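Long-range contact in putative O-methyltransferase (Klebsiella pneumoniae subsp. pneumoniae, PDB 3TFW), which probably transfers a methyl group from S-adenosylmethionine to a hydroxyl oxygen of its substrate: residues V59-L73 with M81-E95. Residues are numbered along the deposited sequence; the frame is centred on the assembly and turned at random.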
ATOM      1  N   VAL A  59      -5.951   1.494  -8.629  1.00 16.15           N
ATOM      2  CA  VAL A  59      -6.547   1.551  -9.969  1.00 16.27           C
ATOM      3  C   VAL A  59      -5.776   2.538 -10.856  1.00 16.89           C
ATOM      4  O   VAL A  59      -5.425   2.217 -11.990  1.00 16.73           O
ATOM      5  CB  VAL A  59      -8.059   1.912  -9.924  1.00 16.40           C
ATOM      6  CG1 VAL A  59      -8.644   1.963 -11.327  1.00 15.46           C
ATOM      7  CG2 VAL A  59      -8.821   0.893  -9.075  1.00 16.29           C
ATOM      8  N   ARG A  60      -5.494   3.725 -10.329  1.00 17.17           N
ATOM      9  CA  ARG A  60      -4.709   4.715 -11.071  1.00 18.73           C
ATOM     10  C   ARG A  60      -3.308   4.224 -11.417  1.00 19.25           C
ATOM     11  O   ARG A  60      -2.834   4.455 -12.530  1.00 19.15           O
ATOM     12  CB  ARG A  60      -4.608   6.031 -10.301  1.00 18.72           C
ATOM     13  CG  ARG A  60      -5.925   6.731 -10.133  1.00 20.01           C
ATOM     14  CD  ARG A  60      -5.708   8.136  -9.640  1.00 21.67           C
ATOM     15  NE  ARG A  60      -6.974   8.695  -9.194  1.00 23.32           N
ATOM     16  CZ  ARG A  60      -7.141   9.938  -8.764  1.00 24.48           C
ATOM     17  NH1 ARG A  60      -6.115  10.776  -8.721  1.00 25.07           N
ATOM     18  NH2 ARG A  60      -8.345  10.340  -8.379  1.00 23.98           N
ATOM     19  N   LEU A  61      -2.657   3.557 -10.462  1.00 20.09           N
ATOM     20  CA  LEU A  61      -1.285   3.069 -10.655  1.00 21.34           C
ATOM     21  C   LEU A  61      -1.200   1.955 -11.696  1.00 21.62           C
ATOM     22  O   LEU A  61      -0.237   1.889 -12.468  1.00 22.50           O
ATOM     23  CB  LEU A  61      -0.682   2.585  -9.333  1.00 21.55           C
ATOM     24  CG  LEU A  61      -0.287   3.648  -8.298  1.00 22.31           C
ATOM     25  CD1 LEU A  61      -0.065   2.985  -6.956  1.00 22.18           C
ATOM     26  CD2 LEU A  61       0.974   4.397  -8.744  1.00 22.53           C
ATOM     27  N   THR A  62      -2.199   1.079 -11.711  1.00 21.38           N
ATOM     28  CA  THR A  62      -2.241   0.019 -12.700  1.00 21.11           C
ATOM     29  C   THR A  62      -2.792   0.499 -14.038  1.00 20.86           C
ATOM     30  O   THR A  62      -2.733  -0.237 -15.020  1.00 21.00           O
ATOM     31  CB  THR A  62      -3.065  -1.220 -12.237  1.00 21.24           C
ATOM     32  OG1 THR A  62      -4.381  -0.816 -11.815  1.00 19.79           O
ATOM     33  CG2 THR A  62      -2.347  -1.968 -11.120  1.00 21.23           C
ATOM     34  N   GLN A  63      -3.324   1.724 -14.071  1.00 20.30           N
ATOM     35  CA  GLN A  63      -4.066   2.229 -15.232  1.00 20.52           C
ATOM     36  C   GLN A  63      -5.118   1.192 -15.658  1.00 19.19           C
ATOM     37  O   GLN A  63      -5.313   0.930 -16.854  1.00 18.20           O
ATOM     38  CB  GLN A  63      -3.120   2.549 -16.404  1.00 20.96           C
ATOM     39  CG  GLN A  63      -2.152   3.702 -16.131  1.00 25.23           C
ATOM     40  CD  GLN A  63      -1.202   3.964 -17.296  1.00 29.26           C
ATOM     41  OE1 GLN A  63      -0.604   3.039 -17.857  1.00 31.83           O
ATOM     42  NE2 GLN A  63      -1.049   5.231 -17.653  1.00 31.62           N
ATOM     43  N   ALA A  64      -5.790   0.605 -14.668  1.00 18.01           N
ATOM     44  CA  ALA A  64      -6.709  -0.501 -14.923  1.00 17.18           C
ATOM     45  C   ALA A  64      -7.851  -0.103 -15.850  1.00 17.26           C
ATOM     46  O   ALA A  64      -8.414   0.996 -15.733  1.00 17.58           O
ATOM     47  CB  ALA A  64      -7.262  -1.061 -13.601  1.00 16.89           C
ATOM     48  N   LYS A  65      -8.162  -0.994 -16.783  1.00 17.02           N
ATOM     49  CA  LYS A  65      -9.371  -0.909 -17.595  1.00 17.49           C
ATOM     50  C   LYS A  65     -10.274  -2.096 -17.288  1.00 16.37           C
ATOM     51  O   LYS A  65     -11.457  -2.083 -17.637  1.00 16.21           O
ATOM     52  CB  LYS A  65      -9.042  -0.901 -19.103  1.00 18.61           C
ATOM     53  CG  LYS A  65      -8.308   0.339 -19.589  1.00 22.12           C
ATOM     54  CD  LYS A  65      -8.520   0.545 -21.087  1.00 26.37           C
ATOM     55  CE  LYS A  65      -7.907   1.861 -21.555  1.00 29.72           C
ATOM     56  NZ  LYS A  65      -7.970   1.975 -23.049  1.00 31.34           N
ATOM     57  N   ARG A  66      -9.708  -3.127 -16.650  1.00 15.16           N
ATOM     58  CA  ARG A  66     -10.437  -4.342 -16.304  1.00 14.06           C
ATOM     59  C   ARG A  66     -10.135  -4.704 -14.861  1.00 13.20           C
ATOM     60  O   ARG A  66      -8.987  -4.909 -14.498  1.00 12.19           O
ATOM     61  CB  ARG A  66     -10.067  -5.507 -17.233  1.00 14.61           C
ATOM     62  CG  ARG A  66     -10.525  -5.293 -18.680  1.00 15.81           C
ATOM     63  CD  ARG A  66     -10.004  -6.325 -19.657  1.00 16.44           C
ATOM     64  NE  ARG A  66     -10.590  -6.061 -20.972  1.00 20.13           N
ATOM     65  CZ  ARG A  66     -11.777  -6.521 -21.376  1.00 20.26           C
ATOM     66  NH1 ARG A  66     -12.491  -7.312 -20.591  1.00 19.04           N
ATOM     67  NH2 ARG A  66     -12.235  -6.208 -22.585  1.00 20.69           N
ATOM     68  N   ILE A  67     -11.176  -4.744 -14.043  1.00 12.67           N
ATOM     69  CA  ILE A  67     -11.032  -5.074 -12.624  1.00 12.09           C
ATOM     70  C   ILE A  67     -11.935  -6.257 -12.286  1.00 12.36           C
ATOM     71  O   ILE A  67     -13.075  -6.330 -12.757  1.00 12.32           O
ATOM     72  CB  ILE A  67     -11.377  -3.861 -11.714  1.00 11.81           C
ATOM     73  CG1 ILE A  67     -10.457  -2.672 -12.042  1.00 11.09           C
ATOM     74  CG2 ILE A  67     -11.254  -4.249 -10.213  1.00 12.15           C
ATOM     75  CD1 ILE A  67     -10.848  -1.346 -11.347  1.00 11.64           C
ATOM     76  N   LEU A  68     -11.416  -7.179 -11.470  1.00 11.88           N
ATOM     77  CA  LEU A  68     -12.226  -8.249 -10.891  1.00 12.28           C
ATOM     78  C   LEU A  68     -12.292  -8.091  -9.371  1.00 12.54           C
ATOM     79  O   LEU A  68     -11.266  -7.954  -8.709  1.00 12.32           O
ATOM     80  CB  LEU A  68     -11.651  -9.627 -11.253  1.00 12.00           C
ATOM     81  CG  LEU A  68     -12.231 -10.878 -10.557  1.00 12.20           C
ATOM     82  CD1 LEU A  68     -13.720 -11.081 -10.865  1.00 11.93           C
ATOM     83  CD2 LEU A  68     -11.449 -12.145 -10.955  1.00 13.46           C
ATOM     84  N   GLU A  69     -13.501  -8.117  -8.826  1.00 12.73           N
ATOM     85  CA  GLU A  69     -13.683  -8.071  -7.381  1.00 13.05           C
ATOM     86  C   GLU A  69     -14.446  -9.309  -6.911  1.00 13.37           C
ATOM     87  O   GLU A  69     -15.550  -9.581  -7.369  1.00 12.93           O
ATOM     88  CB  GLU A  69     -14.455  -6.813  -6.984  1.00 13.14           C
ATOM     89  CG  GLU A  69     -14.750  -6.715  -5.497  1.00 14.17           C
ATOM     90  CD  GLU A  69     -15.583  -5.499  -5.134  1.00 17.97           C
ATOM     91  OE1 GLU A  69     -16.494  -5.131  -5.907  1.00 18.61           O
ATOM     92  OE2 GLU A  69     -15.338  -4.930  -4.054  1.00 18.50           O
ATOM     93  N   ILE A  70     -13.863 -10.047  -5.975  1.00 13.75           N
ATOM     94  CA  ILE A  70     -14.527 -11.212  -5.414  1.00 14.61           C
ATOM     95  C   ILE A  70     -15.075 -10.863  -4.016  1.00 14.94           C
ATOM     96  O   ILE A  70     -14.323 -10.762  -3.047  1.00 15.04           O
ATOM     97  CB  ILE A  70     -13.597 -12.460  -5.418  1.00 14.76           C
ATOM     98  CG1 ILE A  70     -13.054 -12.706  -6.836  1.00 15.88           C
ATOM     99  CG2 ILE A  70     -14.351 -13.693  -4.874  1.00 15.79           C
ATOM    100  CD1 ILE A  70     -12.044 -13.862  -6.971  1.00 16.07           C
ATOM    101  N   GLY A  71     -16.393 -10.676  -3.941  1.00 15.24           N
ATOM    102  CA  GLY A  71     -17.088 -10.309  -2.702  1.00 15.88           C
ATOM    103  C   GLY A  71     -17.564  -8.861  -2.728  1.00 16.61           C
ATOM    104  O   GLY A  71     -16.885  -7.960  -2.225  1.00 16.95           O
ATOM    105  N   THR A  72     -18.737  -8.637  -3.314  1.00 15.97           N
ATOM    106  CA  THR A  72     -19.294  -7.291  -3.482  1.00 15.89           C
ATOM    107  C   THR A  72     -19.741  -6.638  -2.161  1.00 15.70           C
ATOM    108  O   THR A  72     -19.513  -5.444  -1.942  1.00 14.88           O
ATOM    109  CB  THR A  72     -20.504  -7.331  -4.448  1.00 15.50           C
ATOM    110  OG1 THR A  72     -20.140  -8.066  -5.625  1.00 15.92           O
ATOM    111  CG2 THR A  72     -20.908  -5.930  -4.861  1.00 16.16           C
ATOM    112  N   LEU A  73     -20.361  -7.431  -1.291  1.00 16.45           N
ATOM    113  CA  LEU A  73     -21.099  -6.917  -0.127  1.00 17.68           C
ATOM    114  C   LEU A  73     -22.109  -5.865  -0.610  1.00 17.58           C
ATOM    115  O   LEU A  73     -22.980  -6.186  -1.432  1.00 18.14           O
ATOM    116  CB  LEU A  73     -20.144  -6.382   0.972  1.00 18.44           C
ATOM    117  CG  LEU A  73     -20.718  -6.005   2.356  1.00 20.12           C
ATOM    118  CD1 LEU A  73     -21.384  -7.179   3.094  1.00 22.94           C
ATOM    119  CD2 LEU A  73     -19.647  -5.363   3.246  1.00 21.89           C
HETATM  120  N   MSE A  81     -13.260   1.781  -6.397  1.00 13.90           N
HETATM  121  CA  MSE A  81     -12.491   1.339  -7.543  1.00 14.46           C
HETATM  122  C   MSE A  81     -13.096   1.791  -8.856  1.00 14.43           C
HETATM  123  O   MSE A  81     -12.379   2.344  -9.698  1.00 15.10           O
HETATM  124  CB  MSE A  81     -12.260  -0.178  -7.510  1.00 14.91           C
HETATM  125  CG  MSE A  81     -11.306  -0.567  -6.383  1.00 16.60           C
HETATM  126 SE   MSE A  81     -10.929  -2.470  -6.428  1.00 26.34          SE
HETATM  127  CE  MSE A  81     -12.648  -3.105  -5.713  1.00 18.82           C
ATOM    128  N   ALA A  82     -14.410   1.604  -9.014  1.00 14.25           N
ATOM    129  CA  ALA A  82     -15.077   1.863 -10.299  1.00 14.95           C
ATOM    130  C   ALA A  82     -15.009   3.320 -10.748  1.00 15.71           C
ATOM    131  O   ALA A  82     -14.899   3.601 -11.947  1.00 15.88           O
ATOM    132  CB  ALA A  82     -16.529   1.368 -10.266  1.00 14.97           C
ATOM    133  N   ARG A  83     -15.040   4.252  -9.796  1.00 16.62           N
ATOM    134  CA  ARG A  83     -14.920   5.688 -10.135  1.00 17.92           C
ATOM    135  C   ARG A  83     -13.633   6.038 -10.874  1.00 18.60           C
ATOM    136  O   ARG A  83     -13.585   7.025 -11.615  1.00 18.85           O
ATOM    137  CB  ARG A  83     -15.011   6.545  -8.881  1.00 18.13           C
ATOM    138  CG  ARG A  83     -16.409   6.747  -8.392  1.00 20.14           C
ATOM    139  CD  ARG A  83     -16.365   7.202  -6.964  1.00 24.20           C
ATOM    140  NE  ARG A  83     -17.671   7.646  -6.505  1.00 26.59           N
ATOM    141  CZ  ARG A  83     -17.861   8.355  -5.401  1.00 27.94           C
ATOM    142  NH1 ARG A  83     -16.820   8.712  -4.653  1.00 27.93           N
ATOM    143  NH2 ARG A  83     -19.089   8.717  -5.050  1.00 27.80           N
ATOM    144  N   GLU A  84     -12.598   5.220 -10.687  1.00 18.48           N
ATOM    145  CA  GLU A  84     -11.295   5.490 -11.278  1.00 18.57           C
ATOM    146  C   GLU A  84     -11.110   4.869 -12.657  1.00 19.04           C
ATOM    147  O   GLU A  84     -10.093   5.093 -13.294  1.00 18.63           O
ATOM    148  CB  GLU A  84     -10.166   5.049 -10.332  1.00 18.74           C
ATOM    149  CG  GLU A  84     -10.232   5.684  -8.952  1.00 18.97           C
ATOM    150  CD  GLU A  84     -10.163   7.201  -8.988  1.00 21.15           C
ATOM    151  OE1 GLU A  84      -9.547   7.761  -9.911  1.00 22.77           O
ATOM    152  OE2 GLU A  84     -10.722   7.833  -8.075  1.00 23.61           O
ATOM    153  N   LEU A  85     -12.090   4.093 -13.112  1.00 19.01           N
ATOM    154  CA  LEU A  85     -12.034   3.487 -14.436  1.00 20.07           C
ATOM    155  C   LEU A  85     -12.247   4.523 -15.546  1.00 21.33           C
ATOM    156  O   LEU A  85     -13.008   5.476 -15.365  1.00 21.53           O
ATOM    157  CB  LEU A  85     -13.075   2.359 -14.563  1.00 19.58           C
ATOM    158  CG  LEU A  85     -12.850   1.051 -13.793  1.00 19.51           C
ATOM    159  CD1 LEU A  85     -14.128   0.201 -13.842  1.00 18.78           C
ATOM    160  CD2 LEU A  85     -11.691   0.255 -14.395  1.00 18.85           C
ATOM    161  N   PRO A  86     -11.576   4.333 -16.697  1.00 22.63           N
ATOM    162  CA  PRO A  86     -11.884   5.132 -17.892  1.00 23.81           C
ATOM    163  C   PRO A  86     -13.300   4.839 -18.399  1.00 24.66           C
ATOM    164  O   PRO A  86     -13.950   3.902 -17.916  1.00 24.43           O
ATOM    165  CB  PRO A  86     -10.842   4.652 -18.908  1.00 24.10           C
ATOM    166  CG  PRO A  86     -10.482   3.277 -18.471  1.00 23.84           C
ATOM    167  CD  PRO A  86     -10.530   3.333 -16.964  1.00 22.60           C
ATOM    168  N   ALA A  87     -13.761   5.622 -19.375  1.00 25.35           N
ATOM    169  CA  ALA A  87     -15.098   5.456 -19.954  1.00 25.81           C
ATOM    170  C   ALA A  87     -15.356   4.058 -20.540  1.00 25.93           C
ATOM    171  O   ALA A  87     -16.493   3.587 -20.538  1.00 26.85           O
ATOM    172  CB  ALA A  87     -15.355   6.539 -21.009  1.00 26.43           C
ATOM    173  N   ASP A  88     -14.308   3.396 -21.028  1.00 25.63           N
ATOM    174  CA  ASP A  88     -14.435   2.041 -21.592  1.00 24.90           C
ATOM    175  C   ASP A  88     -14.043   0.937 -20.594  1.00 23.48           C
ATOM    176  O   ASP A  88     -13.937  -0.240 -20.962  1.00 23.39           O
ATOM    177  CB  ASP A  88     -13.592   1.917 -22.864  1.00 25.57           C
ATOM    178  CG  ASP A  88     -12.113   2.173 -22.619  1.00 27.43           C
ATOM    179  OD1 ASP A  88     -11.773   2.874 -21.643  1.00 28.21           O
ATOM    180  OD2 ASP A  88     -11.286   1.660 -23.404  1.00 30.85           O
ATOM    181  N   GLY A  89     -13.840   1.328 -19.339  1.00 21.88           N
ATOM    182  CA  GLY A  89     -13.415   0.399 -18.288  1.00 19.47           C
ATOM    183  C   GLY A  89     -14.547  -0.470 -17.785  1.00 18.00           C
ATOM    184  O   GLY A  89     -15.730  -0.098 -17.870  1.00 16.95           O
ATOM    185  N   GLN A  90     -14.183  -1.633 -17.245  1.00 16.57           N
ATOM    186  CA  GLN A  90     -15.162  -2.564 -16.700  1.00 15.18           C
ATOM    187  C   GLN A  90     -14.686  -3.135 -15.388  1.00 14.64           C
ATOM    188  O   GLN A  90     -13.511  -3.469 -15.249  1.00 14.35           O
ATOM    189  CB  GLN A  90     -15.393  -3.727 -17.647  1.00 15.29           C
ATOM    190  CG  GLN A  90     -16.033  -3.338 -18.950  1.00 15.46           C
ATOM    191  CD  GLN A  90     -16.012  -4.463 -19.945  1.00 15.30           C
ATOM    192  OE1 GLN A  90     -14.994  -4.723 -20.591  1.00 19.07           O
ATOM    193  NE2 GLN A  90     -17.141  -5.129 -20.093  1.00 14.01           N
ATOM    194  N   LEU A  91     -15.618  -3.274 -14.454  1.00 13.18           N
ATOM    195  CA  LEU A  91     -15.351  -3.942 -13.194  1.00 13.09           C
ATOM    196  C   LEU A  91     -16.376  -5.056 -13.026  1.00 13.10           C
ATOM    197  O   LEU A  91     -17.597  -4.815 -13.004  1.00 13.54           O
ATOM    198  CB  LEU A  91     -15.412  -2.960 -12.014  1.00 13.54           C
ATOM    199  CG  LEU A  91     -14.874  -3.474 -10.668  1.00 12.24           C
ATOM    200  CD1 LEU A  91     -14.572  -2.293  -9.750  1.00 14.39           C
ATOM    201  CD2 LEU A  91     -15.848  -4.444  -9.991  1.00 12.49           C
ATOM    202  N   LEU A  92     -15.882  -6.281 -12.937  1.00 11.52           N
ATOM    203  CA  LEU A  92     -16.751  -7.432 -12.706  1.00 11.82           C
ATOM    204  C   LEU A  92     -16.719  -7.730 -11.212  1.00 11.64           C
ATOM    205  O   LEU A  92     -15.646  -7.907 -10.644  1.00 10.95           O
ATOM    206  CB  LEU A  92     -16.263  -8.655 -13.498  1.00 11.24           C
ATOM    207  CG  LEU A  92     -16.975  -9.975 -13.181  1.00 10.55           C
ATOM    208  CD1 LEU A  92     -18.446  -9.919 -13.596  1.00 14.18           C
ATOM    209  CD2 LEU A  92     -16.286 -11.175 -13.836  1.00 12.36           C
ATOM    210  N   THR A  93     -17.882  -7.758 -10.570  1.00 12.15           N
ATOM    211  CA  THR A  93     -17.911  -8.027  -9.135  1.00 12.83           C
ATOM    212  C   THR A  93     -18.847  -9.193  -8.838  1.00 12.99           C
ATOM    213  O   THR A  93     -19.930  -9.306  -9.420  1.00 13.37           O
ATOM    214  CB  THR A  93     -18.224  -6.765  -8.271  1.00 12.70           C
ATOM    215  OG1 THR A  93     -18.105  -7.084  -6.870  1.00 14.18           O
ATOM    216  CG2 THR A  93     -19.627  -6.233  -8.550  1.00 12.91           C
ATOM    217  N   LEU A  94     -18.407 -10.068  -7.941  1.00 13.02           N
ATOM    218  CA  LEU A  94     -19.104 -11.321  -7.670  1.00 13.54           C
ATOM    219  C   LEU A  94     -19.661 -11.348  -6.259  1.00 14.04           C
ATOM    220  O   LEU A  94     -18.934 -11.088  -5.295  1.00 13.99           O
ATOM    221  CB  LEU A  94     -18.147 -12.504  -7.874  1.00 13.54           C
ATOM    222  CG  LEU A  94     -17.343 -12.489  -9.175  1.00 14.06           C
ATOM    223  CD1 LEU A  94     -16.395 -13.724  -9.244  1.00 13.99           C
ATOM    224  CD2 LEU A  94     -18.280 -12.441 -10.380  1.00 14.12           C
ATOM    225  N   GLU A  95     -20.954 -11.653  -6.152  1.00 14.50           N
ATOM    226  CA  GLU A  95     -21.645 -11.702  -4.870  1.00 15.28           C
ATOM    227  C   GLU A  95     -22.577 -12.906  -4.826  1.00 15.80           C
ATOM    228  O   GLU A  95     -23.405 -13.090  -5.723  1.00 15.29           O
ATOM    229  CB  GLU A  95     -22.432 -10.412  -4.630  1.00 15.70           C
ATOM    230  CG  GLU A  95     -23.201 -10.380  -3.278  1.00 16.37           C
ATOM    231  CD  GLU A  95     -22.312 -10.682  -2.089  1.00 18.54           C
ATOM    232  OE1 GLU A  95     -21.299  -9.976  -1.914  1.00 20.11           O
ATOM    233  OE2 GLU A  95     -22.626 -11.628  -1.326  1.00 20.53           O
TER
HETATM  234  O   HOH W   1      -7.653   3.500 -14.736  1.00 26.42           O
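Glu69 and Thr93 face each other across two neighbouring parallel strands, 66-70 and 90-95, and Glu69 can be followed outward atom by atom. Glu69 CB already lies 3.7 Å from Thr93 OG1, with Leu91 CD2 a little further off. With CG anti to the backbone N (chi1 177°) and the chain extended, CG and CD pass alongside Thr93 OG1. At the tip Glu69 OE2 meets the methyl CE of selenomethionine Met81 at 3.6 Å, while Glu69 OE1 accepts from Thr93 OG1 at 2.7 Å, the hydroxyl coming from above the carboxylate plane. Thr78 of helix 76-82 also hydrogen-bonds OE1, so two hydroxyls grip one buried oxygen. Thr93 OG1 in turn accepts from Thr72 OG1 (2.6 Å), extending the chain of bonds to the turn after the first strand. There Glu95, bent at chi2 (53°), brings OE1 to Leu73 N at 2.8 Å, and Leu94 O accepts from both Gly71 N and Thr72 N. On the same side of the sheet as Glu69, Ile67 CD1 packs on Leu85 CD2 at 3.5 Å. Ahead of the strands, Arg60 NE forms a salt bridge with Glu84 OE1 (2.8 Å) from above the carboxylate plane, and Trp223 of the second subunit makes a cation-pi contact with this arginine. Strand, helix 76-82 and strand form a right-handed beta-alpha-beta crossover, the opening unit of the Rossmann-like sheet of S-adenosylmethionine-dependent methyltransferases, whose cofactor generally binds at the strands' C-terminal ends.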